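Cysteine desulfurase (Fervidobacterium islandicum, PDB 6A6E) probably catalyses the pyridoxal phosphate-dependent removal of sulfur from cysteine, as the SufS desulfurase that supplies the Suf system of a thermophilic bacterium. Local coordinates at residues S62-A67 against E74-Y79; G263-K268 against F283-Q288. All coordinates share one frame; numbering follows the deposited sequence.

Interaction 1: S62-A67 against E74-Y79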
loop_
_atom_site.group_PDB
_atom_site.type_symbol
_atom_site.label_atom_id
_atom_site.label_comp_id
_atom_site.label_asym_id
_atom_site.label_seq_id
_atom_site.Cartn_x
_atom_site.Cartn_y
_atom_site.Cartn_z
ATOM N N SER A 62 -10.402 13.226 -2.711
ATOM C CA SER A 62 -10.501 13.489 -1.303
ATOM C C SER A 62 -10.566 12.144 -0.625
ATOM O O SER A 62 -10.631 11.154 -1.280
ATOM C CB SER A 62 -11.810 14.194 -0.926
ATOM O OG SER A 62 -11.737 15.559 -1.156
ATOM N N ASN A 63 -10.586 12.113 0.701
ATOM C CA ASN A 63 -10.683 10.835 1.391
ATOM C C ASN A 63 -12.120 10.355 1.269
ATOM O O ASN A 63 -13.049 11.150 1.069
ATOM C CB ASN A 63 -10.227 10.917 2.843
ATOM C CG ASN A 63 -9.631 9.571 3.320
ATOM O OD1 ASN A 63 -10.005 8.479 2.782
ATOM N ND2 ASN A 63 -8.710 9.625 4.294
ATOM N N ILE A 64 -12.310 9.066 1.382
ATOM C CA ILE A 64 -13.550 8.466 0.975
ATOM C C ILE A 64 -14.359 7.876 2.140
ATOM O O ILE A 64 -13.835 7.687 3.220
ATOM C CB ILE A 64 -13.249 7.341 -0.009
ATOM C CG1 ILE A 64 -12.247 6.319 0.531
ATOM C CG2 ILE A 64 -12.722 7.918 -1.287
ATOM C CD1 ILE A 64 -12.251 5.070 -0.367
ATOM N N HIS A 65 -15.581 7.494 1.861
ATOM C CA HIS A 65 -16.587 7.019 2.851
ATOM C C HIS A 65 -17.064 8.232 3.716
ATOM O O HIS A 65 -16.382 9.246 3.789
ATOM C CB HIS A 65 -16.099 5.826 3.743
ATOM C CG HIS A 65 -15.476 4.710 2.973
ATOM N ND1 HIS A 65 -16.138 4.062 1.952
ATOM C CD2 HIS A 65 -14.239 4.149 3.034
ATOM C CE1 HIS A 65 -15.342 3.161 1.406
ATOM N NE2 HIS A 65 -14.196 3.167 2.062
ATOM N N ARG A 66 -18.239 8.120 4.326
ATOM C CA ARG A 66 -18.817 9.231 5.160
ATOM C C ARG A 66 -18.758 10.509 4.359
ATOM O O ARG A 66 -18.238 11.543 4.827
ATOM C CB ARG A 66 -18.035 9.434 6.501
ATOM C CG ARG A 66 -18.266 8.369 7.585
ATOM C CD ARG A 66 -17.269 8.479 8.777
ATOM N NE ARG A 66 -15.954 7.843 8.517
ATOM C CZ ARG A 66 -15.781 6.531 8.280
ATOM N NH1 ARG A 66 -16.817 5.704 8.292
ATOM N NH2 ARG A 66 -14.579 6.023 8.025
ATOM N N ALA A 67 -19.178 10.418 3.112
ATOM C CA ALA A 67 -18.866 11.473 2.154
ATOM C C ALA A 67 -20.011 12.474 2.207
ATOM O O ALA A 67 -21.135 12.101 1.925
ATOM C CB ALA A 67 -18.783 10.906 0.754
ATOM N N GLU A 74 -17.427 12.146 -5.086
ATOM C CA GLU A 74 -16.825 11.754 -6.330
ATOM C C GLU A 74 -15.782 10.658 -6.084
ATOM O O GLU A 74 -15.730 9.654 -6.820
ATOM C CB GLU A 74 -16.197 12.974 -7.035
ATOM C CG GLU A 74 -17.242 13.944 -7.588
ATOM C CD GLU A 74 -16.673 15.221 -8.231
ATOM O OE1 GLU A 74 -15.439 15.440 -8.287
ATOM O OE2 GLU A 74 -17.485 16.033 -8.730
ATOM N N ALA A 75 -14.936 10.862 -5.069
ATOM C CA ALA A 75 -13.811 9.956 -4.834
ATOM C C ALA A 75 -14.404 8.645 -4.348
ATOM O O ALA A 75 -13.979 7.588 -4.739
ATOM C CB ALA A 75 -12.851 10.580 -3.838
ATOM N N THR A 76 -15.424 8.704 -3.506
ATOM C CA THR A 76 -16.018 7.506 -2.970
ATOM C C THR A 76 -16.692 6.655 -4.053
ATOM O O THR A 76 -16.517 5.405 -4.144
ATOM C CB THR A 76 -17.042 7.839 -1.843
ATOM O OG1 THR A 76 -16.395 8.570 -0.805
ATOM C CG2 THR A 76 -17.590 6.587 -1.231
ATOM N N VAL A 77 -17.463 7.321 -4.879
ATOM C CA VAL A 77 -18.106 6.652 -6.040
ATOM C C VAL A 77 -17.058 6.022 -6.974
ATOM O O VAL A 77 -17.175 4.866 -7.359
ATOM C CB VAL A 77 -19.015 7.673 -6.781
ATOM C CG1 VAL A 77 -19.472 7.192 -8.126
ATOM C CG2 VAL A 77 -20.236 8.034 -5.926
ATOM N N ALA A 78 -15.990 6.738 -7.258
ATOM C CA ALA A 78 -14.976 6.209 -8.176
ATOM C C ALA A 78 -14.323 4.984 -7.583
ATOM O O ALA A 78 -14.089 4.001 -8.305
ATOM C CB ALA A 78 -13.948 7.282 -8.562
ATOM N N TYR A 79 -14.017 5.019 -6.284
ATOM C CA TYR A 79 -13.398 3.872 -5.600
ATOM C C TYR A 79 -14.292 2.633 -5.614
ATOM O O TYR A 79 -13.851 1.520 -5.919
ATOM C CB TYR A 79 -13.026 4.250 -4.162
ATOM C CG TYR A 79 -12.277 3.232 -3.362
ATOM C CD1 TYR A 79 -10.885 3.035 -3.511
ATOM C CD2 TYR A 79 -12.937 2.490 -2.354
ATOM C CE1 TYR A 79 -10.212 2.100 -2.705
ATOM C CE2 TYR A 79 -12.259 1.577 -1.546
ATOM C CZ TYR A 79 -10.901 1.365 -1.750
ATOM O OH TYR A 79 -10.315 0.439 -0.916
#
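Ser-62 meets Ala-75 where the loop leading into helix 70-90 doubles back along the early turns of that helix, in a class-V aminotransferase fold that works as a dimer here. The carbonyl O of Ser-62 lies 3.4 Å from the methyl CB of Ala-75, a plain van der Waals touch. Asn-63 turns its side chain from the helix: OD1 takes the backbone N-H of Ile-64 at 2.8 Å, in the carbonyl plane and on a lone pair, while its backbone O is held by Arg-371 of the second subunit.

Ile-64 does most of the apolar packing. Its CG2 comes down on the helix 3.7 Å from the CB of Ala-75. CG1 is wedged between the backbone N and the carbonyl carbon (chi1 54°), which sends CD1 over one face of the Tyr-79 ring, 3.6 Å from the ring centroid and offset toward the rim. This is a CH-pi contact, with the two side chains crossing at about a right angle. The far end of the tyrosine, its OH, bonds to Glu-284.

Next comes the polar tie: the backbone N-H of His-65 meets OG1 of Thr-76 at 3.0 Å and 151°. The same hydroxyl bonds to the carbonyl O of Ala-72, so it joins the loop to the turn before. A valine in place of Thr-76 would probably leave the N-H of His-65 without its acceptor and weaken the hold on the loop. Finally Ala-67 returns to the helix, its CB 3.7 Å from that same OG1 of Thr-76.

Interaction 2: G263-K268 against F283-Q288. With PLP (pyridoxal-5'-phosphate), chain Q.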
loop_
_atom_site.group_PDB
_atom_site.type_symbol
_atom_site.label_atom_id
_atom_site.label_comp_id
_atom_site.label_asym_id
_atom_site.label_seq_id
_atom_site.Cartn_x
_atom_site.Cartn_y
_atom_site.Cartn_z
ATOM N N GLY A 263 -9.471 2.484 11.317
ATOM C CA GLY A 263 -10.649 3.122 10.874
ATOM C C GLY A 263 -11.272 2.439 9.711
ATOM O O GLY A 263 -10.634 1.550 9.083
ATOM N N GLU A 264 -12.558 2.769 9.539
ATOM C CA GLU A 264 -13.476 2.242 8.519
ATOM C C GLU A 264 -13.880 0.764 8.682
ATOM O O GLU A 264 -15.013 0.418 8.393
ATOM C CB GLU A 264 -12.922 2.463 7.107
ATOM C CG GLU A 264 -13.725 1.828 5.977
ATOM C CD GLU A 264 -15.153 2.347 5.803
ATOM O OE1 GLU A 264 -15.530 3.392 6.370
ATOM O OE2 GLU A 264 -15.911 1.722 5.036
ATOM N N MET A 265 -12.961 -0.087 9.076
ATOM C CA MET A 265 -13.267 -1.488 9.236
ATOM C C MET A 265 -14.072 -1.818 10.498
ATOM O O MET A 265 -14.496 -2.968 10.672
ATOM C CB MET A 265 -11.998 -2.347 9.156
ATOM C CG MET A 265 -10.903 -2.062 10.157
ATOM S SD MET A 265 -11.091 -2.705 11.837
ATOM C CE MET A 265 -11.002 -4.456 11.417
ATOM N N ILE A 266 -14.216 -0.832 11.386
ATOM C CA ILE A 266 -14.972 -1.001 12.618
ATOM C C ILE A 266 -16.442 -0.639 12.372
ATOM O O ILE A 266 -16.838 -0.023 11.314
ATOM C CB ILE A 266 -14.352 -0.208 13.834
ATOM C CG1 ILE A 266 -14.078 1.253 13.521
ATOM C CG2 ILE A 266 -13.039 -0.839 14.248
ATOM C CD1 ILE A 266 -15.336 2.112 13.363
ATOM N N ASP A 267 -17.249 -1.056 13.325
ATOM C CA ASP A 267 -18.674 -0.605 13.419
ATOM C C ASP A 267 -18.722 0.224 14.708
ATOM O O ASP A 267 -18.835 1.441 14.625
ATOM C CB ASP A 267 -19.618 -1.821 13.449
ATOM C CG ASP A 267 -21.105 -1.447 13.764
ATOM O OD1 ASP A 267 -21.422 -0.251 13.810
ATOM O OD2 ASP A 267 -21.913 -2.379 13.993
ATOM N N LYS A 268 -18.523 -0.424 15.876
ATOM C CA LYS A 268 -18.492 0.308 17.160
ATOM C C LYS A 268 -17.201 0.103 17.904
ATOM O O LYS A 268 -16.747 -1.015 18.102
ATOM C CB LYS A 268 -19.617 -0.114 18.151
ATOM C CG LYS A 268 -21.009 0.270 17.727
ATOM C CD LYS A 268 -21.122 1.769 17.376
ATOM C CE LYS A 268 -22.538 2.190 17.017
ATOM N NZ LYS A 268 -23.203 1.290 16.040
ATOM N N PHE A 283 -12.289 -5.612 5.981
ATOM C CA PHE A 283 -10.920 -5.997 5.721
ATOM C C PHE A 283 -10.071 -4.897 5.085
ATOM O O PHE A 283 -8.961 -5.179 4.631
ATOM C CB PHE A 283 -10.870 -7.268 4.870
ATOM C CG PHE A 283 -11.561 -8.427 5.525
ATOM C CD1 PHE A 283 -11.025 -8.980 6.643
ATOM C CD2 PHE A 283 -12.789 -8.866 5.092
ATOM C CE1 PHE A 283 -11.636 -10.008 7.295
ATOM C CE2 PHE A 283 -13.434 -9.916 5.740
ATOM C CZ PHE A 283 -12.854 -10.489 6.857
ATOM N N GLU A 284 -10.592 -3.671 5.115
ATOM C CA GLU A 284 -9.872 -2.438 4.722
ATOM C C GLU A 284 -9.679 -1.447 5.874
ATOM O O GLU A 284 -10.564 -0.721 6.197
ATOM C CB GLU A 284 -10.580 -1.772 3.526
ATOM C CG GLU A 284 -10.464 -2.670 2.271
ATOM C CD GLU A 284 -11.147 -2.173 0.984
ATOM O OE1 GLU A 284 -11.628 -1.001 0.917
ATOM O OE2 GLU A 284 -11.109 -2.948 -0.007
ATOM N N ALA A 285 -8.515 -1.502 6.506
ATOM C CA ALA A 285 -8.177 -0.692 7.644
ATOM C C ALA A 285 -7.479 0.586 7.234
ATOM O O ALA A 285 -6.452 0.543 6.574
ATOM C CB ALA A 285 -7.332 -1.499 8.630
ATOM N N GLY A 286 -8.066 1.713 7.608
ATOM C CA GLY A 286 -7.530 3.037 7.301
ATOM C C GLY A 286 -7.644 3.407 5.811
ATOM O O GLY A 286 -8.296 2.765 5.014
ATOM N N THR A 287 -7.009 4.468 5.442
ATOM C CA THR A 287 -7.105 4.947 4.053
ATOM C C THR A 287 -6.356 3.977 3.114
ATOM O O THR A 287 -5.138 3.712 3.266
ATOM C CB THR A 287 -6.524 6.379 3.945
ATOM O OG1 THR A 287 -7.119 7.227 4.934
ATOM C CG2 THR A 287 -6.794 6.936 2.556
ATOM N N GLN A 288 -7.078 3.465 2.141
ATOM C CA GLN A 288 -6.492 2.562 1.204
ATOM C C GLN A 288 -5.750 3.356 0.108
ATOM O O GLN A 288 -5.736 4.594 0.125
ATOM C CB GLN A 288 -7.600 1.696 0.639
ATOM C CG GLN A 288 -8.204 0.776 1.673
ATOM C CD GLN A 288 -7.168 -0.090 2.380
ATOM O OE1 GLN A 288 -6.445 -0.878 1.744
ATOM N NE2 GLN A 288 -7.068 0.079 3.722
HETATM N N1 PLP Q . -4.018 8.964 13.170
HETATM C C2 PLP Q . -4.431 10.226 13.071
HETATM C C2A PLP Q . -4.260 11.182 14.191
HETATM C C3 PLP Q . -4.964 10.708 11.767
HETATM O O3 PLP Q . -5.305 12.009 11.585
HETATM C C4 PLP Q . -5.049 9.727 10.674
HETATM C C4A PLP Q . -5.529 10.144 9.375
HETATM C C5 PLP Q . -4.658 8.311 10.960
HETATM C C6 PLP Q . -4.158 8.023 12.224
HETATM C C5A PLP Q . -4.810 7.229 9.900
HETATM O O4P PLP Q . -4.171 7.449 8.663
HETATM P P PLP Q . -4.394 6.524 7.326
HETATM O O1P PLP Q . -3.768 5.236 7.741
HETATM O O2P PLP Q . -3.610 7.301 6.303
HETATM O O3P PLP Q . -5.904 6.534 7.191
#
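Gly-263 and Gly-286 join the two loops by one backbone bond, the N-H of Gly-286 running almost dead straight (178°) to the O of Gly-263 at 3.0 Å. The donor stands 42° out of the carbonyl plane, and the N-H of Met-265 reaches the same oxygen at 2.8 Å from the opposite face, so two bonds grip one carbonyl oxygen and help hold the gamma turn centred on Glu-264.

Around this tie the side chains add modest packing. CG of Met-265 sits between its own backbone N and carbonyl carbon (chi1 59°) and rests 3.9 Å from the methyl CB of Ala-285, while CB of Met-265 lies 3.7 Å from the carbonyl O of Glu-284; further out the methionine chain bends away. Glu-264 starts toward the other loop, but its carboxylate leads off to a salt bridge with Arg-66. The carboxylate of Glu-284 is likewise engaged elsewhere, by Arg-83 besides Tyr-79.

Gly-286 has a positive phi, and a beta carbon there would come within 3.1 Å of O1P of the pyridoxal phosphate, so both the backbone shape and the ligand suit glycine. Its own carbonyl O is met from above the plane by NE2 of Gln-288 at 3.2 Å. Just beyond, Thr-287 turns to the cofactor: its backbone N-H reaches O3P at 2.9 Å, and its OG1 donates to the same O3P at 2.7 Å. The same cofactor is also hydrogen-bonded by Ser-233, Gln-213, Thr-104 and His-235 of the second subunit. Two neutral donors from one residue thus grip a single phosphate oxygen, which implies that this loop from one chain helps anchor the cofactor bound chiefly by the other.

In the fold
Interactions 1 and 2 have centres about 14 Å apart and touch through side chains beside the dimer's active site. One joint between them is OH of Tyr-79 at 2.7 Å from OE1 of Glu-284, which ties helix 70-90 to the loop of interaction 2. Closer to the cofactor, ND2 of Asn-63 is 2.9 Å from OG1 of Thr-287, so the asparagine acts as a second-shell partner to the residue holding the phosphate. CD2 of His-65 packs 3.4 Å from CD of Glu-264. Arg-66 also packs on the s-mercaptocysteine of the second subunit, probably the sulfur-carrying cysteine, placing both loops around a site shared between chains.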